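PDB 3VPR: transcriptional regulator, TetR family from Thermus thermophilus, which acts as a transcriptional repressor, probably binding DNA at cis-regulatory regions through a helix-turn-helix motif as other TetR-family regulators do. Local coordinates for residues E77-F82 against E124-I129; A85-F90 against M168-V173. All blocks are in the same frame, centred on the assembly; numbering follows the deposited sequence.

Interaction 1 of 2, residues E77-F82 against E124-I129; sequences EALRRF and ENLRAI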
loop_
_atom_site.group_PDB
_atom_site.type_symbol
_atom_site.label_atom_id
_atom_site.label_comp_id
_atom_site.label_asym_id
_atom_site.label_seq_id
_atom_site.Cartn_x
_atom_site.Cartn_y
_atom_site.Cartn_z
ATOM N N GLU A 77 14.669 8.533 18.753
ATOM C CA GLU A 77 13.456 9.176 19.239
ATOM C C GLU A 77 12.817 10.002 18.117
ATOM O O GLU A 77 11.599 10.153 18.054
ATOM C CB GLU A 77 13.807 10.065 20.434
ATOM C CG GLU A 77 12.619 10.576 21.217
ATOM C CD GLU A 77 11.714 9.455 21.691
ATOM O OE1 GLU A 77 12.239 8.420 22.150
ATOM O OE2 GLU A 77 10.478 9.618 21.613
ATOM N N ALA A 78 13.654 10.531 17.229
ATOM C CA ALA A 78 13.173 11.322 16.111
ATOM C C ALA A 78 12.408 10.415 15.143
ATOM O O ALA A 78 11.396 10.812 14.557
ATOM C CB ALA A 78 14.349 11.978 15.394
ATOM N N LEU A 79 12.896 9.191 14.977
ATOM C CA LEU A 79 12.239 8.256 14.076
ATOM C C LEU A 79 10.895 7.846 14.661
ATOM O O LEU A 79 9.904 7.765 13.943
ATOM C CB LEU A 79 13.114 7.020 13.853
ATOM C CG LEU A 79 12.478 5.922 12.983
ATOM C CD1 LEU A 79 12.249 6.451 11.574
ATOM C CD2 LEU A 79 13.380 4.691 12.955
ATOM N N ARG A 80 10.852 7.618 15.972
ATOM C CA ARG A 80 9.607 7.198 16.615
ATOM C C ARG A 80 8.526 8.273 16.538
ATOM O O ARG A 80 7.355 7.981 16.260
ATOM C CB ARG A 80 9.855 6.813 18.078
ATOM C CG ARG A 80 8.600 6.273 18.788
ATOM C CD ARG A 80 8.914 5.685 20.178
ATOM N NE ARG A 80 9.172 6.701 21.202
ATOM C CZ ARG A 80 8.240 7.475 21.762
ATOM N NH1 ARG A 80 6.966 7.365 21.411
ATOM N NH2 ARG A 80 8.587 8.364 22.682
ATOM N N ARG A 81 8.922 9.518 16.778
ATOM C CA ARG A 81 7.974 10.613 16.722
ATOM C C ARG A 81 7.472 10.771 15.297
ATOM O O ARG A 81 6.293 10.979 15.070
ATOM C CB ARG A 81 8.623 11.903 17.212
ATOM C CG ARG A 81 9.235 11.762 18.598
ATOM C CD ARG A 81 9.146 13.058 19.372
ATOM N NE ARG A 81 7.768 13.325 19.767
ATOM C CZ ARG A 81 7.265 14.541 19.947
ATOM N NH1 ARG A 81 8.027 15.614 19.765
ATOM N NH2 ARG A 81 5.994 14.683 20.304
ATOM N N PHE A 82 8.364 10.663 14.327
ATOM C CA PHE A 82 7.930 10.780 12.952
ATOM C C PHE A 82 6.846 9.729 12.652
ATOM O O PHE A 82 5.767 10.057 12.155
ATOM C CB PHE A 82 9.113 10.587 12.016
ATOM C CG PHE A 82 8.763 10.695 10.556
ATOM C CD1 PHE A 82 8.174 9.629 9.879
ATOM C CD2 PHE A 82 9.051 11.861 9.847
ATOM C CE1 PHE A 82 7.884 9.725 8.508
ATOM C CE2 PHE A 82 8.767 11.961 8.492
ATOM C CZ PHE A 82 8.186 10.895 7.818
ATOM N N GLU A 124 11.755 12.537 2.050
ATOM C CA GLU A 124 13.086 13.123 2.205
ATOM C C GLU A 124 13.373 13.501 3.664
ATOM O O GLU A 124 14.510 13.400 4.119
ATOM C CB GLU A 124 13.236 14.346 1.293
ATOM C CG GLU A 124 14.617 14.988 1.335
ATOM C CD GLU A 124 15.743 13.983 1.123
ATOM O OE1 GLU A 124 15.717 13.259 0.098
ATOM O OE2 GLU A 124 16.656 13.921 1.983
ATOM N N ASN A 125 12.350 13.923 4.406
ATOM C CA ASN A 125 12.561 14.268 5.813
ATOM C C ASN A 125 12.854 12.994 6.610
ATOM O O ASN A 125 13.642 13.006 7.568
ATOM C CB ASN A 125 11.334 14.964 6.411
ATOM C CG ASN A 125 11.174 16.394 5.923
ATOM O OD1 ASN A 125 12.161 17.092 5.702
ATOM N ND2 ASN A 125 9.925 16.844 5.769
ATOM N N LEU A 126 12.222 11.888 6.214
ATOM C CA LEU A 126 12.446 10.631 6.911
ATOM C C LEU A 126 13.876 10.185 6.637
ATOM O O LEU A 126 14.585 9.751 7.541
ATOM C CB LEU A 126 11.454 9.556 6.436
ATOM C CG LEU A 126 11.618 8.155 7.043
ATOM C CD1 LEU A 126 11.591 8.239 8.555
ATOM C CD2 LEU A 126 10.496 7.228 6.527
ATOM N N ARG A 127 14.288 10.301 5.380
ATOM C CA ARG A 127 15.633 9.923 4.985
ATOM C C ARG A 127 16.666 10.724 5.759
ATOM O O ARG A 127 17.697 10.181 6.174
ATOM C CB ARG A 127 15.827 10.138 3.484
ATOM C CG ARG A 127 14.961 9.227 2.624
ATOM C CD ARG A 127 15.375 9.281 1.160
ATOM N NE ARG A 127 14.499 8.461 0.327
ATOM C CZ ARG A 127 14.596 8.360 -0.996
ATOM N NH1 ARG A 127 15.538 9.028 -1.646
ATOM N NH2 ARG A 127 13.749 7.593 -1.672
ATOM N N ALA A 128 16.390 12.011 5.955
ATOM C CA ALA A 128 17.313 12.869 6.701
ATOM C C ALA A 128 17.475 12.355 8.128
ATOM O O ALA A 128 18.577 12.375 8.667
ATOM C CB ALA A 128 16.814 14.326 6.718
ATOM N N ILE A 129 16.384 11.904 8.744
ATOM C CA ILE A 129 16.462 11.370 10.108
ATOM C C ILE A 129 17.295 10.080 10.122
ATOM O O ILE A 129 18.154 9.891 10.977
ATOM C CB ILE A 129 15.068 11.050 10.678
ATOM C CG1 ILE A 129 14.266 12.336 10.868
ATOM C CG2 ILE A 129 15.194 10.309 11.996
ATOM C CD1 ILE A 129 12.847 12.098 11.367
#
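Phe82 and Leu126 meet at about a right angle, the leucine lying over one face of the ring. Leu126 CD1 stands 4.1 Å from the centroid of the Phe82 ring and only 18° off the normal, a CH-pi contact shifted toward the ring's rim, while Leu126 CB packs against Phe82 CZ at 3.8 Å. The ring reaches across because Phe82 CG is trans to the backbone nitrogen (chi1 -180°), on a CA-CB bond already directed at 124-129. The same Leu126 CD1 also touches Leu79 CD1, 3.6 Å away, so one methyl is shared by two side chains of 77-82. These two segments belong to helices 75-92 and 109-135 of the all-helical TetR-type C-terminal domain; locally their axes run nearly antiparallel, at 156°, and come within 10.1 Å. Further along, Ile129 spreads its two branches over helix 75-92: Ile129 CG2 rests 3.9 Å from Ala78 CB, and Ile129 CD1 lies 4.1 Å from Phe82 CB. The small Ala78 lets the isoleucine come down near the backbone, with Ile129 CD1 3.7 Å from Ala78 O. That carbonyl is already engaged by Phe82 N within its helix. Outside the pair, Phe82 stacks with His122, Ile129 touches Ala69 and Leu70 of helix 47-70, and Leu79 packs on Leu185 of the second subunit.

Interaction 2 of 2, residues A85-F90 against M168-V173; sequences AHARYF and MRAEEV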
loop_
_atom_site.group_PDB
_atom_site.type_symbol
_atom_site.label_atom_id
_atom_site.label_comp_id
_atom_site.label_asym_id
_atom_site.label_seq_id
_atom_site.Cartn_x
_atom_site.Cartn_y
_atom_site.Cartn_z
ATOM N N ALA A 85 3.510 10.448 14.735
ATOM C CA ALA A 85 2.816 11.643 14.276
ATOM C C ALA A 85 2.148 11.319 12.939
ATOM O O ALA A 85 1.017 11.716 12.696
ATOM C CB ALA A 85 3.813 12.810 14.113
ATOM N N HIS A 86 2.853 10.586 12.077
ATOM C CA HIS A 86 2.314 10.203 10.771
ATOM C C HIS A 86 1.027 9.401 10.944
ATOM O O HIS A 86 0.000 9.739 10.372
ATOM C CB HIS A 86 3.352 9.374 10.004
ATOM C CG HIS A 86 2.886 8.884 8.665
ATOM N ND1 HIS A 86 3.543 9.190 7.492
ATOM C CD2 HIS A 86 1.845 8.091 8.319
ATOM C CE1 HIS A 86 2.924 8.608 6.480
ATOM N NE2 HIS A 86 1.891 7.936 6.955
ATOM N N ALA A 87 1.097 8.347 11.751
ATOM C CA ALA A 87 -0.038 7.463 12.017
ATOM C C ALA A 87 -1.194 8.163 12.725
ATOM O O ALA A 87 -2.359 7.878 12.455
ATOM C CB ALA A 87 0.428 6.253 12.853
ATOM N N ARG A 88 -0.876 9.064 13.647
ATOM C CA ARG A 88 -1.924 9.787 14.354
ATOM C C ARG A 88 -2.650 10.709 13.381
ATOM O O ARG A 88 -3.877 10.734 13.334
ATOM C CB ARG A 88 -1.350 10.606 15.510
ATOM C CG ARG A 88 -2.356 11.596 16.076
ATOM C CD ARG A 88 -1.880 12.257 17.352
ATOM N NE ARG A 88 -2.175 11.442 18.523
ATOM C CZ ARG A 88 -2.073 11.860 19.780
ATOM N NH1 ARG A 88 -1.680 13.100 20.051
ATOM N NH2 ARG A 88 -2.367 11.033 20.770
ATOM N N TYR A 89 -1.889 11.463 12.596
ATOM C CA TYR A 89 -2.493 12.367 11.631
ATOM C C TYR A 89 -3.353 11.568 10.653
ATOM O O TYR A 89 -4.467 11.958 10.328
ATOM C CB TYR A 89 -1.418 13.118 10.855
ATOM C CG TYR A 89 -1.992 14.200 9.984
ATOM C CD1 TYR A 89 -2.332 15.437 10.520
ATOM C CD2 TYR A 89 -2.223 13.981 8.629
ATOM C CE1 TYR A 89 -2.892 16.433 9.738
ATOM C CE2 TYR A 89 -2.782 14.974 7.830
ATOM C CZ TYR A 89 -3.116 16.199 8.392
ATOM O OH TYR A 89 -3.680 17.191 7.618
ATOM N N PHE A 90 -2.822 10.449 10.175
ATOM C CA PHE A 90 -3.555 9.609 9.238
ATOM C C PHE A 90 -4.928 9.228 9.795
ATOM O O PHE A 90 -5.943 9.361 9.113
ATOM C CB PHE A 90 -2.749 8.344 8.932
ATOM C CG PHE A 90 -3.597 7.161 8.561
ATOM C CD1 PHE A 90 -4.270 7.127 7.342
ATOM C CD2 PHE A 90 -3.735 6.078 9.442
ATOM C CE1 PHE A 90 -5.074 6.025 6.991
ATOM C CE2 PHE A 90 -4.537 4.969 9.104
ATOM C CZ PHE A 90 -5.208 4.944 7.877
HETATM N N MSE A 168 -8.174 -0.497 18.135
HETATM C CA MSE A 168 -6.733 -0.325 17.955
HETATM C C MSE A 168 -6.349 1.105 17.593
HETATM O O MSE A 168 -6.974 1.732 16.736
HETATM C CB MSE A 168 -6.210 -1.284 16.880
HETATM C CG MSE A 168 -6.064 -2.721 17.359
HETATM SE SE MSE A 168 -7.741 -3.589 17.789
HETATM C CE MSE A 168 -7.516 -5.198 16.736
ATOM N N ARG A 169 -5.312 1.611 18.253
ATOM C CA ARG A 169 -4.840 2.969 18.022
ATOM C C ARG A 169 -3.725 2.976 16.978
ATOM O O ARG A 169 -2.692 2.336 17.161
ATOM C CB ARG A 169 -4.337 3.566 19.337
ATOM C CG ARG A 169 -4.153 5.075 19.318
ATOM C CD ARG A 169 -3.585 5.566 20.644
ATOM N NE ARG A 169 -3.579 7.022 20.746
ATOM C CZ ARG A 169 -4.674 7.770 20.824
ATOM N NH1 ARG A 169 -5.873 7.202 20.814
ATOM N NH2 ARG A 169 -4.572 9.090 20.910
ATOM N N ALA A 170 -3.945 3.700 15.883
ATOM C CA ALA A 170 -2.968 3.783 14.803
ATOM C C ALA A 170 -1.582 4.154 15.315
ATOM O O ALA A 170 -0.570 3.637 14.843
ATOM C CB ALA A 170 -3.421 4.790 13.775
ATOM N N GLU A 171 -1.541 5.049 16.288
ATOM C CA GLU A 171 -0.280 5.482 16.857
ATOM C C GLU A 171 0.408 4.386 17.683
ATOM O O GLU A 171 1.641 4.319 17.727
ATOM C CB GLU A 171 -0.526 6.733 17.697
ATOM C CG GLU A 171 0.580 7.101 18.656
ATOM C CD GLU A 171 0.420 8.516 19.165
ATOM O OE1 GLU A 171 -0.726 8.897 19.494
ATOM O OE2 GLU A 171 1.435 9.243 19.236
ATOM N N GLU A 172 -0.375 3.535 18.344
ATOM C CA GLU A 172 0.215 2.458 19.141
ATOM C C GLU A 172 0.799 1.423 18.193
ATOM O O GLU A 172 1.872 0.881 18.432
ATOM C CB GLU A 172 -0.830 1.827 20.066
ATOM C CG GLU A 172 -1.187 2.706 21.270
ATOM C CD GLU A 172 -0.012 2.910 22.227
ATOM O OE1 GLU A 172 0.354 1.947 22.934
ATOM O OE2 GLU A 172 0.549 4.029 22.271
ATOM N N VAL A 173 0.083 1.158 17.111
ATOM C CA VAL A 173 0.550 0.241 16.080
ATOM C C VAL A 173 1.889 0.792 15.570
ATOM O O VAL A 173 2.865 0.058 15.385
ATOM C CB VAL A 173 -0.430 0.215 14.890
ATOM C CG1 VAL A 173 0.169 -0.585 13.740
ATOM C CG2 VAL A 173 -1.767 -0.358 15.330
#
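This is a two-layered contact, apolar on its buried side and ionic toward the surface, where the first turn of helix 170-183 meets the later half of helix 75-92 in the C-terminal domain of the TetR fold. The closest CA pair across the two segments is Ala87 CA to Glu171 CA, 5.2 Å. Beside it two alanines interlock, each methyl against the other's backbone carbonyl. Ala87 CB lies 3.4 Å from Ala170 O, and Ala170 CB lies 3.5 Å from Ala87 O, whereas the two CB atoms are 4.2 Å apart. With both CA-CB bonds directed across the interface, the small methyls let the backbones approach closely.

Toward the surface, Arg88 and Glu171 extend alongside each other, their ends on the same side, and form a salt bridge, Arg88 NH2 to Glu171 OE1, 3.0 Å. Arg88 NE is also near Glu171 OE1, at 3.1 Å, but the guanidinium and carboxylate planes are 74° apart, so the groups do not form a coplanar, two-pronged pair. A bend at chi3 (-85°) turns the otherwise extended arginine chain at its end. Arg169, at the N-cap position, adds a long ion pair from its NE to the same Glu171 OE1, making a three-residue network. The NH2 groups of Arg88 and Arg169 are modelled close together, two donors that do not hydrogen-bond, but Arg169 is poorly ordered and their spacing is doubtful. The shared carboxylate probably offsets part of the arginines' charge.

Glu91, one turn beyond Ala87, accepts a weak hydrogen bond from Ala170 N at the start of helix 170-183. On the buried side, helix 144-161 packs against both partners, with Met158 on Ala170, Trp161 on Val173 and Ile159 on Phe90.

Helix 75-92 is common to both contacts: its earlier part meets helix 109-135 in interaction 1, and its later part receives the start of helix 170-183 in interaction 2. The segments alternate along the chain, and the contact centres are 15 Å apart. Burial separates their chemistry. In interaction 1, five of six touching residues are buried, and larger aliphatic and aromatic groups fill the wider gap between the helices. Interaction 2 is partly buried; alanines permit close backbone approach on the inner side, and charged groups lie toward the surface. The summed buried areas are nonetheless similar, 281 and 259 Å².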